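Local coordinates for vitamin B12-binding protein (Vibrio cholerae O395, PDB 5YSC) that binds vitamin B12 in the periplasm and probably delivers it to the transmembrane subunits of the BtuCDF ABC transporter for import, at residues Q153-F158 against P208-T213; L161-I166 against G221-A226; T168-H173 against P194-S199; Q202-Q207 against A229-V234. One frame throughout, in Å; residues are numbered along the deposited sequence.

Contact 1: Q153-F158 against P208-T213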
loop_
_atom_site.group_PDB
_atom_site.type_symbol
_atom_site.label_atom_id
_atom_site.label_comp_id
_atom_site.label_asym_id
_atom_site.label_seq_id
_atom_site.Cartn_x
_atom_site.Cartn_y
_atom_site.Cartn_z
ATOM N N GLN A 153 -12.752 16.589 -9.868
ATOM C CA GLN A 153 -12.432 17.840 -9.211
ATOM C C GLN A 153 -11.933 17.560 -7.813
ATOM O O GLN A 153 -12.207 16.497 -7.253
ATOM C CB GLN A 153 -13.662 18.751 -9.123
ATOM C CG GLN A 153 -14.243 19.179 -10.463
ATOM C CD GLN A 153 -13.837 20.590 -10.834
ATOM O OE1 GLN A 153 -14.099 21.541 -10.091
ATOM N NE2 GLN A 153 -13.181 20.734 -11.978
ATOM N N PRO A 154 -11.232 18.513 -7.202
ATOM C CA PRO A 154 -10.687 18.291 -5.858
ATOM C C PRO A 154 -11.770 18.005 -4.838
ATOM O O PRO A 154 -12.736 18.756 -4.693
ATOM C CB PRO A 154 -9.975 19.609 -5.543
ATOM C CG PRO A 154 -9.660 20.177 -6.875
ATOM C CD PRO A 154 -10.805 19.816 -7.746
ATOM N N ILE A 155 -11.585 16.906 -4.120
ATOM C CA ILE A 155 -12.485 16.527 -3.052
ATOM C C ILE A 155 -11.689 16.305 -1.780
ATOM O O ILE A 155 -10.667 15.640 -1.801
ATOM C CB ILE A 155 -13.232 15.228 -3.379
ATOM C CG1 ILE A 155 -14.008 15.365 -4.687
ATOM C CG2 ILE A 155 -14.155 14.859 -2.244
ATOM C CD1 ILE A 155 -15.318 16.063 -4.529
ATOM N N ARG A 156 -12.169 16.867 -0.678
ATOM C CA ARG A 156 -11.524 16.714 0.623
ATOM C C ARG A 156 -11.989 15.418 1.283
ATOM O O ARG A 156 -13.162 15.277 1.616
ATOM C CB ARG A 156 -11.831 17.921 1.515
ATOM C CG ARG A 156 -11.406 19.232 0.870
ATOM C CD ARG A 156 -11.918 20.463 1.638
ATOM N NE ARG A 156 -11.425 20.432 3.009
ATOM C CZ ARG A 156 -12.165 20.253 4.095
ATOM N NH1 ARG A 156 -13.487 20.142 4.013
ATOM N NH2 ARG A 156 -11.564 20.224 5.286
ATOM N N TYR A 157 -11.058 14.500 1.522
ATOM C CA TYR A 157 -11.391 13.207 2.095
ATOM C C TYR A 157 -10.667 12.978 3.425
ATOM O O TYR A 157 -9.617 13.554 3.727
ATOM C CB TYR A 157 -11.062 12.055 1.106
ATOM C CG TYR A 157 -9.593 11.797 0.975
ATOM C CD1 TYR A 157 -8.826 12.490 0.044
ATOM C CD2 TYR A 157 -8.952 10.888 1.826
ATOM C CE1 TYR A 157 -7.460 12.279 -0.056
ATOM C CE2 TYR A 157 -7.596 10.686 1.749
ATOM C CZ TYR A 157 -6.859 11.384 0.784
ATOM O OH TYR A 157 -5.502 11.230 0.677
ATOM N N PHE A 158 -11.276 12.110 4.219
ATOM C CA PHE A 158 -10.680 11.491 5.382
ATOM C C PHE A 158 -10.557 10.000 5.108
ATOM O O PHE A 158 -11.551 9.375 4.730
ATOM C CB PHE A 158 -11.580 11.761 6.577
ATOM C CG PHE A 158 -11.192 11.025 7.812
ATOM C CD1 PHE A 158 -9.883 11.055 8.273
ATOM C CD2 PHE A 158 -12.135 10.306 8.532
ATOM C CE1 PHE A 158 -9.529 10.390 9.433
ATOM C CE2 PHE A 158 -11.779 9.619 9.663
ATOM C CZ PHE A 158 -10.465 9.655 10.112
ATOM N N PRO A 208 -14.793 16.619 6.458
ATOM C CA PRO A 208 -14.459 15.953 5.195
ATOM C C PRO A 208 -15.687 15.781 4.317
ATOM O O PRO A 208 -16.770 15.471 4.798
ATOM C CB PRO A 208 -13.905 14.596 5.644
ATOM C CG PRO A 208 -14.526 14.368 6.985
ATOM C CD PRO A 208 -14.636 15.733 7.618
ATOM N N GLN A 209 -15.503 15.944 3.017
ATOM C CA GLN A 209 -16.588 15.684 2.069
ATOM C C GLN A 209 -16.881 14.190 1.943
ATOM O O GLN A 209 -18.041 13.797 1.763
ATOM C CB GLN A 209 -16.224 16.265 0.708
ATOM C CG GLN A 209 -16.332 17.780 0.664
ATOM C CD GLN A 209 -15.786 18.330 -0.615
ATOM O OE1 GLN A 209 -14.572 18.440 -0.799
ATOM N NE2 GLN A 209 -16.678 18.659 -1.533
ATOM N N VAL A 210 -15.844 13.361 2.070
ATOM C CA VAL A 210 -15.925 11.910 1.949
ATOM C C VAL A 210 -15.140 11.301 3.104
ATOM O O VAL A 210 -14.066 11.803 3.453
ATOM C CB VAL A 210 -15.332 11.425 0.615
ATOM C CG1 VAL A 210 -15.382 9.920 0.583
ATOM C CG2 VAL A 210 -16.068 12.007 -0.575
ATOM N N ILE A 211 -15.677 10.235 3.703
ATOM C CA ILE A 211 -14.947 9.402 4.657
ATOM C C ILE A 211 -14.738 8.017 4.050
ATOM O O ILE A 211 -15.701 7.358 3.649
ATOM C CB ILE A 211 -15.687 9.305 5.995
ATOM C CG1 ILE A 211 -15.698 10.695 6.657
ATOM C CG2 ILE A 211 -14.996 8.305 6.895
ATOM C CD1 ILE A 211 -16.593 10.815 7.882
ATOM N N PHE A 212 -13.488 7.577 4.010
ATOM C CA PHE A 212 -13.130 6.225 3.615
ATOM C C PHE A 212 -12.730 5.409 4.835
ATOM O O PHE A 212 -12.007 5.902 5.714
ATOM C CB PHE A 212 -11.988 6.240 2.608
ATOM C CG PHE A 212 -12.386 6.767 1.245
ATOM C CD1 PHE A 212 -13.406 6.177 0.521
ATOM C CD2 PHE A 212 -11.772 7.889 0.729
ATOM C CE1 PHE A 212 -13.741 6.655 -0.694
ATOM C CE2 PHE A 212 -12.120 8.404 -0.495
ATOM C CZ PHE A 212 -13.115 7.778 -1.217
ATOM N N THR A 213 -13.172 4.154 4.876
ATOM C CA THR A 213 -12.941 3.297 6.029
ATOM C C THR A 213 -12.772 1.852 5.533
ATOM O O THR A 213 -12.464 1.620 4.359
ATOM C CB THR A 213 -14.087 3.494 7.047
ATOM O OG1 THR A 213 -13.777 2.832 8.293
ATOM C CG2 THR A 213 -15.440 2.955 6.467
HETATM O O HOH W 1 -12.955 19.937 -2.530
#

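Contact 2: L161-I166 against G221-A226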
loop_
_atom_site.group_PDB
_atom_site.type_symbol
_atom_site.label_atom_id
_atom_site.label_comp_id
_atom_site.label_asym_id
_atom_site.label_seq_id
_atom_site.Cartn_x
_atom_site.Cartn_y
_atom_site.Cartn_z
ATOM N N LEU A 161 -7.607 4.320 8.863
ATOM C CA LEU A 161 -6.998 2.992 8.919
ATOM C C LEU A 161 -7.593 2.098 10.006
ATOM O O LEU A 161 -7.471 0.868 9.926
ATOM C CB LEU A 161 -5.495 3.122 9.165
ATOM C CG LEU A 161 -4.668 3.730 8.054
ATOM C CD1 LEU A 161 -3.249 3.810 8.537
ATOM C CD2 LEU A 161 -4.717 2.864 6.780
ATOM N N SER A 162 -8.212 2.688 11.021
ATOM C CA SER A 162 -8.840 1.952 12.108
ATOM C C SER A 162 -9.874 2.865 12.744
ATOM O O SER A 162 -9.812 4.085 12.601
ATOM C CB SER A 162 -7.817 1.490 13.145
ATOM O OG SER A 162 -6.908 2.534 13.469
ATOM N N GLU A 163 -10.842 2.259 13.432
ATOM C CA GLU A 163 -11.801 3.047 14.210
ATOM C C GLU A 163 -11.310 3.263 15.646
ATOM O O GLU A 163 -11.535 4.349 16.209
ATOM C CB GLU A 163 -13.195 2.387 14.177
ATOM C CG GLU A 163 -14.042 2.767 12.925
ATOM C CD GLU A 163 -15.476 2.233 12.928
ATOM O OE1 GLU A 163 -15.813 1.360 13.756
ATOM O OE2 GLU A 163 -16.274 2.679 12.070
ATOM N N LYS A 164 -10.620 2.278 16.226
ATOM C CA LYS A 164 -10.083 2.364 17.591
ATOM C C LYS A 164 -8.615 1.946 17.634
ATOM O O LYS A 164 -8.310 0.753 17.440
ATOM C CB LYS A 164 -10.864 1.485 18.564
ATOM C CG LYS A 164 -12.375 1.568 18.458
ATOM C CD LYS A 164 -13.031 0.427 19.231
ATOM C CE LYS A 164 -14.505 0.297 18.902
ATOM N NZ LYS A 164 -15.066 -0.989 19.427
ATOM N N PRO A 165 -7.668 2.870 17.862
ATOM C CA PRO A 165 -7.881 4.315 17.849
ATOM C C PRO A 165 -8.045 4.740 16.406
ATOM O O PRO A 165 -7.874 3.900 15.519
ATOM C CB PRO A 165 -6.607 4.870 18.481
ATOM C CG PRO A 165 -5.559 3.858 18.120
ATOM C CD PRO A 165 -6.257 2.527 18.115
ATOM N N ILE A 166 -8.381 5.998 16.162
ATOM C CA ILE A 166 -8.432 6.518 14.798
ATOM C C ILE A 166 -7.008 6.860 14.378
ATOM O O ILE A 166 -6.426 7.827 14.872
ATOM C CB ILE A 166 -9.345 7.743 14.691
ATOM C CG1 ILE A 166 -10.735 7.440 15.292
ATOM C CG2 ILE A 166 -9.506 8.129 13.258
ATOM C CD1 ILE A 166 -11.590 8.695 15.516
ATOM N N GLY A 221 -21.573 -1.442 11.191
ATOM C CA GLY A 221 -22.140 -0.135 11.485
ATOM C C GLY A 221 -21.020 0.830 11.800
ATOM O O GLY A 221 -20.353 0.688 12.827
ATOM N N HIS A 222 -20.780 1.795 10.920
ATOM C CA HIS A 222 -19.576 2.588 11.087
ATOM C C HIS A 222 -19.803 3.692 12.116
ATOM O O HIS A 222 -20.937 4.095 12.416
ATOM C CB HIS A 222 -19.091 3.170 9.758
ATOM C CG HIS A 222 -20.002 4.195 9.170
ATOM N ND1 HIS A 222 -20.023 5.504 9.599
ATOM C CD2 HIS A 222 -20.897 4.114 8.160
ATOM C CE1 HIS A 222 -20.906 6.181 8.888
ATOM N NE2 HIS A 222 -21.449 5.361 8.006
ATOM N N MET A 223 -18.694 4.168 12.670
ATOM C CA MET A 223 -18.757 5.023 13.842
ATOM C C MET A 223 -19.325 6.401 13.539
ATOM O O MET A 223 -19.659 7.131 14.483
ATOM C CB MET A 223 -17.365 5.174 14.445
ATOM C CG MET A 223 -16.360 5.809 13.481
ATOM S SD MET A 223 -14.683 5.963 14.150
ATOM C CE MET A 223 -15.010 7.109 15.496
ATOM N N TRP A 224 -19.452 6.775 12.268
ATOM C CA TRP A 224 -19.837 8.140 11.931
ATOM C C TRP A 224 -21.342 8.289 11.735
ATOM O O TRP A 224 -21.810 9.413 11.537
ATOM C CB TRP A 224 -19.068 8.612 10.683
ATOM C CG TRP A 224 -17.573 8.469 10.867
ATOM C CD1 TRP A 224 -16.751 7.538 10.283
ATOM C CD2 TRP A 224 -16.733 9.249 11.739
ATOM N NE1 TRP A 224 -15.457 7.703 10.726
ATOM C CE2 TRP A 224 -15.422 8.736 11.626
ATOM C CE3 TRP A 224 -16.963 10.320 12.600
ATOM C CZ2 TRP A 224 -14.347 9.279 12.318
ATOM C CZ3 TRP A 224 -15.878 10.856 13.300
ATOM C CH2 TRP A 224 -14.595 10.327 13.154
ATOM N N ARG A 225 -22.104 7.191 11.816
ATOM C CA ARG A 225 -23.562 7.296 11.761
ATOM C C ARG A 225 -24.090 8.119 12.928
ATOM O O ARG A 225 -24.971 8.971 12.757
ATOM C CB ARG A 225 -24.181 5.906 11.783
ATOM C CG ARG A 225 -23.828 5.044 10.596
ATOM C CD ARG A 225 -24.208 3.608 10.848
ATOM N NE ARG A 225 -23.677 3.163 12.132
ATOM C CZ ARG A 225 -24.333 2.408 13.011
ATOM N NH1 ARG A 225 -25.575 1.998 12.750
ATOM N NH2 ARG A 225 -23.753 2.063 14.157
ATOM N N ALA A 226 -23.566 7.863 14.121
ATOM C CA ALA A 226 -23.906 8.673 15.290
ATOM C C ALA A 226 -23.697 10.174 15.067
ATOM O O ALA A 226 -24.277 10.984 15.804
ATOM C CB ALA A 226 -23.087 8.200 16.492
#

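Contact 3: T168-H173 against P194-S199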
loop_
_atom_site.group_PDB
_atom_site.type_symbol
_atom_site.label_atom_id
_atom_site.label_comp_id
_atom_site.label_asym_id
_atom_site.label_seq_id
_atom_site.Cartn_x
_atom_site.Cartn_y
_atom_site.Cartn_z
ATOM N N THR A 168 -4.806 7.731 10.857
ATOM C CA THR A 168 -4.983 8.174 9.485
ATOM C C THR A 168 -3.591 8.373 8.900
ATOM O O THR A 168 -2.580 7.937 9.467
ATOM C CB THR A 168 -5.870 9.436 9.425
ATOM O OG1 THR A 168 -6.224 9.730 8.062
ATOM C CG2 THR A 168 -5.164 10.673 9.999
ATOM N N LEU A 169 -3.539 9.010 7.745
ATOM C CA LEU A 169 -2.321 9.220 6.991
ATOM C C LEU A 169 -2.079 10.710 6.841
ATOM O O LEU A 169 -3.002 11.521 6.984
ATOM C CB LEU A 169 -2.391 8.566 5.605
ATOM C CG LEU A 169 -3.177 9.222 4.458
ATOM C CD1 LEU A 169 -3.028 8.379 3.189
ATOM C CD2 LEU A 169 -4.638 9.396 4.808
ATOM N N ALA A 170 -0.845 11.057 6.471
ATOM C CA ALA A 170 -0.415 12.451 6.401
ATOM C C ALA A 170 0.898 12.565 5.630
ATOM O O ALA A 170 1.512 11.566 5.247
ATOM C CB ALA A 170 -0.259 13.033 7.816
ATOM N N GLN A 171 1.302 13.801 5.368
ATOM C CA GLN A 171 2.615 14.106 4.807
ATOM C C GLN A 171 2.881 13.446 3.465
ATOM O O GLN A 171 4.052 13.270 3.080
ATOM C CB GLN A 171 3.737 13.725 5.786
ATOM C CG GLN A 171 3.615 14.376 7.127
ATOM C CD GLN A 171 4.808 14.090 8.005
ATOM O OE1 GLN A 171 5.714 13.347 7.625
ATOM N NE2 GLN A 171 4.810 14.670 9.191
ATOM N N GLY A 172 1.828 13.096 2.717
ATOM C CA GLY A 172 2.024 12.510 1.411
ATOM C C GLY A 172 2.438 11.055 1.443
ATOM O O GLY A 172 2.703 10.501 0.389
ATOM N N HIS A 173 2.569 10.458 2.623
ATOM C CA HIS A 173 2.995 9.076 2.726
ATOM C C HIS A 173 1.911 8.142 2.207
ATOM O O HIS A 173 0.718 8.496 2.129
ATOM C CB HIS A 173 3.327 8.725 4.167
ATOM C CG HIS A 173 4.623 9.325 4.615
ATOM N ND1 HIS A 173 5.625 8.590 5.206
ATOM C CD2 HIS A 173 5.088 10.589 4.515
ATOM C CE1 HIS A 173 6.647 9.381 5.479
ATOM N NE2 HIS A 173 6.346 10.607 5.079
ATOM N N PRO A 194 3.656 11.059 9.978
ATOM C CA PRO A 194 3.051 10.485 8.758
ATOM C C PRO A 194 1.769 9.698 8.986
ATOM O O PRO A 194 0.931 9.641 8.078
ATOM C CB PRO A 194 4.165 9.577 8.217
ATOM C CG PRO A 194 5.099 9.374 9.348
ATOM C CD PRO A 194 5.054 10.624 10.152
ATOM N N TYR A 195 1.577 9.076 10.137
ATOM C CA TYR A 195 0.365 8.311 10.404
ATOM C C TYR A 195 -0.184 8.725 11.756
ATOM O O TYR A 195 -0.113 7.966 12.732
ATOM C CB TYR A 195 0.634 6.810 10.326
ATOM C CG TYR A 195 1.076 6.476 8.928
ATOM C CD1 TYR A 195 0.146 6.269 7.917
ATOM C CD2 TYR A 195 2.414 6.426 8.611
ATOM C CE1 TYR A 195 0.554 6.034 6.607
ATOM C CE2 TYR A 195 2.844 6.196 7.314
ATOM C CZ TYR A 195 1.906 5.986 6.309
ATOM O OH TYR A 195 2.361 5.715 5.040
ATOM N N PRO A 196 -0.782 9.908 11.828
ATOM C CA PRO A 196 -1.220 10.437 13.118
ATOM C C PRO A 196 -2.437 9.740 13.672
ATOM O O PRO A 196 -3.340 9.312 12.948
ATOM C CB PRO A 196 -1.545 11.894 12.803
ATOM C CG PRO A 196 -1.867 11.909 11.383
ATOM C CD PRO A 196 -1.058 10.838 10.733
ATOM N N GLN A 197 -2.481 9.678 14.994
ATOM C CA GLN A 197 -3.690 9.328 15.704
ATOM C C GLN A 197 -4.491 10.618 15.851
ATOM O O GLN A 197 -3.937 11.654 16.192
ATOM C CB GLN A 197 -3.347 8.748 17.070
ATOM C CG GLN A 197 -4.522 8.155 17.798
ATOM C CD GLN A 197 -4.128 7.545 19.120
ATOM O OE1 GLN A 197 -3.109 6.870 19.224
ATOM N NE2 GLN A 197 -4.935 7.784 20.140
ATOM N N VAL A 198 -5.785 10.554 15.566
ATOM C CA VAL A 198 -6.637 11.736 15.579
ATOM C C VAL A 198 -7.877 11.455 16.420
ATOM O O VAL A 198 -8.337 10.318 16.526
ATOM C CB VAL A 198 -7.047 12.181 14.151
ATOM C CG1 VAL A 198 -5.817 12.570 13.316
ATOM C CG2 VAL A 198 -7.892 11.077 13.461
ATOM N N SER A 199 -8.426 12.509 17.016
ATOM C CA SER A 199 -9.630 12.400 17.821
ATOM C C SER A 199 -10.876 12.572 16.954
ATOM O O SER A 199 -10.831 13.157 15.870
ATOM C CB SER A 199 -9.625 13.467 18.920
ATOM O OG SER A 199 -9.935 14.733 18.362
#

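Contact 4: Q202-Q207 against A229-V234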
loop_
_atom_site.group_PDB
_atom_site.type_symbol
_atom_site.label_atom_id
_atom_site.label_comp_id
_atom_site.label_asym_id
_atom_site.label_seq_id
_atom_site.Cartn_x
_atom_site.Cartn_y
_atom_site.Cartn_z
ATOM N N GLN A 202 -11.307 16.143 16.086
ATOM C CA GLN A 202 -10.421 16.565 15.007
ATOM C C GLN A 202 -11.036 16.331 13.628
ATOM O O GLN A 202 -10.987 17.203 12.770
ATOM C CB GLN A 202 -9.074 15.858 15.111
ATOM C CG GLN A 202 -8.164 16.425 16.182
ATOM C CD GLN A 202 -6.876 15.646 16.325
ATOM O OE1 GLN A 202 -6.827 14.625 17.005
ATOM N NE2 GLN A 202 -5.823 16.127 15.685
ATOM N N VAL A 203 -11.602 15.149 13.416
ATOM C CA VAL A 203 -12.303 14.866 12.163
ATOM C C VAL A 203 -13.520 15.769 12.036
ATOM O O VAL A 203 -13.735 16.412 11.002
ATOM C CB VAL A 203 -12.722 13.385 12.087
ATOM C CG1 VAL A 203 -13.427 13.098 10.750
ATOM C CG2 VAL A 203 -11.536 12.448 12.292
ATOM N N LEU A 204 -14.360 15.786 13.080
ATOM C CA LEU A 204 -15.598 16.556 13.037
ATOM C C LEU A 204 -15.329 17.990 12.640
ATOM O O LEU A 204 -16.021 18.560 11.789
ATOM C CB LEU A 204 -16.299 16.520 14.399
ATOM C CG LEU A 204 -16.847 15.179 14.898
ATOM C CD1 LEU A 204 -17.566 15.355 16.232
ATOM C CD2 LEU A 204 -17.760 14.562 13.877
ATOM N N VAL A 205 -14.308 18.582 13.245
ATOM C CA VAL A 205 -13.976 19.965 12.955
ATOM C C VAL A 205 -13.650 20.118 11.481
ATOM O O VAL A 205 -14.094 21.071 10.836
ATOM C CB VAL A 205 -12.822 20.406 13.876
ATOM C CG1 VAL A 205 -11.972 21.492 13.259
ATOM C CG2 VAL A 205 -13.392 20.853 15.216
ATOM N N LYS A 206 -12.943 19.133 10.910
ATOM C CA LYS A 206 -12.398 19.234 9.557
ATOM C C LYS A 206 -13.458 19.114 8.462
ATOM O O LYS A 206 -13.220 19.550 7.331
ATOM C CB LYS A 206 -11.338 18.154 9.347
ATOM C CG LYS A 206 -9.991 18.409 10.030
ATOM C CD LYS A 206 -9.041 19.154 9.108
ATOM C CE LYS A 206 -7.642 19.265 9.718
ATOM N NZ LYS A 206 -6.710 19.933 8.785
ATOM N N GLN A 207 -14.596 18.497 8.741
ATOM C CA GLN A 207 -15.686 18.512 7.765
ATOM C C GLN A 207 -15.318 17.843 6.440
ATOM O O GLN A 207 -15.563 18.410 5.372
ATOM C CB GLN A 207 -16.127 19.962 7.499
ATOM C CG GLN A 207 -17.588 20.106 7.105
ATOM C CD GLN A 207 -18.504 19.594 8.189
ATOM O OE1 GLN A 207 -18.083 19.416 9.337
ATOM N NE2 GLN A 207 -19.754 19.316 7.828
ATOM N N ALA A 229 -25.612 14.505 11.913
ATOM C CA ALA A 229 -25.953 15.924 11.930
ATOM C C ALA A 229 -24.733 16.800 11.707
ATOM O O ALA A 229 -24.821 17.828 11.022
ATOM C CB ALA A 229 -26.625 16.277 13.250
ATOM N N GLU A 230 -23.580 16.400 12.254
ATOM C CA GLU A 230 -22.365 17.210 12.182
ATOM C C GLU A 230 -21.488 16.894 10.978
ATOM O O GLU A 230 -20.516 17.617 10.743
ATOM C CB GLU A 230 -21.515 17.066 13.457
ATOM C CG GLU A 230 -21.649 15.787 14.206
ATOM C CD GLU A 230 -22.954 15.701 15.007
ATOM O OE1 GLU A 230 -23.314 16.660 15.720
ATOM O OE2 GLU A 230 -23.631 14.666 14.899
ATOM N N LEU A 231 -21.792 15.839 10.224
ATOM C CA LEU A 231 -20.969 15.419 9.090
ATOM C C LEU A 231 -21.764 15.370 7.792
ATOM O O LEU A 231 -22.606 14.487 7.609
ATOM C CB LEU A 231 -20.348 14.062 9.381
ATOM C CG LEU A 231 -19.217 14.115 10.413
ATOM C CD1 LEU A 231 -18.780 12.736 10.780
ATOM C CD2 LEU A 231 -18.006 14.909 9.900
ATOM N N SER A 232 -21.467 16.296 6.877
ATOM C CA SER A 232 -22.090 16.256 5.558
ATOM C C SER A 232 -21.737 14.972 4.812
ATOM O O SER A 232 -22.555 14.439 4.048
ATOM C CB SER A 232 -21.668 17.473 4.731
ATOM O OG SER A 232 -20.289 17.418 4.390
ATOM N N ALA A 233 -20.531 14.454 5.022
ATOM C CA ALA A 233 -20.205 13.157 4.435
ATOM C C ALA A 233 -21.218 12.093 4.829
ATOM O O ALA A 233 -21.525 11.222 4.022
ATOM C CB ALA A 233 -18.789 12.727 4.823
ATOM N N VAL A 234 -21.751 12.127 6.050
ATOM C CA VAL A 234 -22.719 11.107 6.430
ATOM C C VAL A 234 -24.085 11.424 5.827
ATOM O O VAL A 234 -24.746 10.537 5.274
ATOM C CB VAL A 234 -22.778 10.963 7.961
ATOM C CG1 VAL A 234 -23.790 9.895 8.375
ATOM C CG2 VAL A 234 -21.401 10.607 8.485
#

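Contact 1: Q153-F158 against P208-T213
Tyr157 pairs with Val210 and Phe158 with Ile211 in neighbouring parallel strands. Phe158 is gripped at both ends of its backbone: its N donates to Val210 O at 2.9 Å, and its O takes the N-H of Phe212 at 2.7 Å, almost straight at 177°. One step earlier, Arg156 O accepts from Gln209 N at 2.8 Å and, weakly, from Val210 N.

The side chain of Gln209 adds a further bond to the backbone pairing. Its OE1 receives Arg156 N at 2.9 Å, the N-H aimed straight at it, and also a proton from a water.

Apolar contacts lie on both sheet faces. Ile155 CG2 meets Val210 CG2 at 3.8 Å on one; on the other, Phe158 CB rests on Pro208 CB, and with CG anti to the backbone N (chi1 172°) the phenylalanine ring brings CD2 3.9 Å from Ile211 CG2.

These are the central strands of a four-stranded parallel sheet, between 184-186 and 239-241. Helix 254-267 covers the Ile155 and Phe212 side, while Val203 of helix 200-206 packs on Phe158 and Pro208.

Contact 2: L161-I166 against G221-A226
Glu163 and Met223 bring two irregular loops together, their CA atoms 7.2 Å apart. One loop contains a cis peptide bond before Pro165, and Ser162 OG spans it by donating to Pro165 O at 2.6 Å. The other leaves helix 215-220 at Gly221, with positive phi, and makes a type I turn from His222 to Arg225. Arg225 NE closes on His222 O at 2.9 Å, in the carbonyl plane and on a lone pair, while Trp224 N donates to His222 ND1.

The side chains of Glu163 and Met223 slide past each other in opposite directions. Extended beyond CG, Glu163 carries OE2 to Met223 N at 2.9 Å, in a bond bent to 150°. Met223 has CG between its backbone N and carbonyl carbon (chi1 61°), which lays the thioether back along the glutamate, SD 3.5 Å from Glu163 CG. Beyond it, Met223 CE reaches Ile166 CD1 at 3.8 Å. The same methyl of Ile166 meets Trp224 CH2 at 4.2 Å, and the indole NE1 bonds to Gln160 OE1.

The amide N-H of Met223 meets Glu163 OE2 from above the carboxylate plane, 47° out of it, while the aliphatic stem of Glu163 lies against the Met223 thioether. A single residue of the first loop therefore serves both the polar link and the apolar packing.

Contact 3: T168-H173 against P194-S199
The imidazole of His173 takes Pro194 CB over the centre of one face, a CH-pi contact with the carbon 3.6 Å from the ring centroid; at its edge, in plane, lies Gln171 C. The ring of Tyr195 has Thr168 O at its edge, near the ring plane, while Leu169 and His173 approach obliquely. His173 stands at the end of a type I' beta turn from Ala170, closed by His173 N to Ala170 O at 3.0 Å, and 168-170 runs antiparallel to 194-196, continuing the two-stranded pairing of 166-167 with 197-198.

Tyr195 belongs to the cyanocobalamin pocket and touches the bound ligand. Its CG is anti to the carbonyl carbon (chi1 -62°), which lays the ring along Leu169, CE1 4.0 Å from Leu169 CB, and brings OH 3.3 Å from His173 CB. That hydroxyl is hydrogen-bonded to Trp174 O, so the turn and Trp174 after it probably help to position a ring that touches the ligand.

Between the two segments, Ala170 CB rests on Pro196 CD at 3.7 Å. Thr168 turns CG2 towards Pro196 CG and Val198 CG1, whereas its OG1 bonds to Tyr159 O. Thr168 N donates to Pro196 O at 3.0 Å, with an N-H...O angle of 162°.

Contact 4: Q202-Q207 against A229-V234
Leu204 and Leu231 meet at about a right angle, one from the last turn of helix 200-206, the other from the residue that precedes helix 232-235. A single methyl of Leu204 does the touching: CD2 lies 3.7 Å from Leu231 CD1 and only slightly farther from CG and CD2, so it sits against the whole branched end of its partner. Each leucine has CG anti to its own carbonyl carbon (chi1 -66° in Leu204, -73° in Leu231), and both side chains bring their ends nearer the opposing segment than their first bonds would suggest. Glu230 CG comes to the same Leu204 CD2 methyl from a different direction, at 4.1 Å. The carbon stem of the glutamate thus adds to the apolar patch, while the chain bends at chi2 and leads its carboxylate away.

Gln207 meets residues 230-232 beside the leucine pair. It is the first residue to leave the helix, with positive phi, and its CG is anti to the backbone N (chi1 -151°). From there the bent side chain carries its amide across to the main chain between Glu230 and Ser232. The orientation of this amide is uncertain, but its position beside the start of helix 232-235 places a polar group next to main-chain polar atoms at the margin of the leucine contact.

The packing joins the C-terminal end of helix 200-206 to the N-terminal end of helix 232-235. Trp224 touches both Val203 and Leu231, and Trp227 packs on Leu204. Leu231 and Ala233 also touch Ile211 of strand 210-213, a central strand of the parallel sheet.

The four contacts gather round the parallel sheet 184-186, 155-159, 210-213, 239-241, with contact 1 at its centre. Contact 4, centred about 11 Å away, lies over one face, tied to contact 1 by Arg156 NH2 to Lys206 O. Trp224 of contact 2, whose centre is about 13 Å from that of contact 4, packs on Val203 and Leu231 of contact 4 and on Phe158 of contact 1. Along the chain the segments of contacts 1, 2 and 4 alternate, while contact 3 is nested within the loops closed by contacts 1 and 2 and closes before contact 4 opens; Ile166 O to Val198 N joins it to contact 2. Together they link the sheet to the cobalamin pocket at Leu161 and Tyr195.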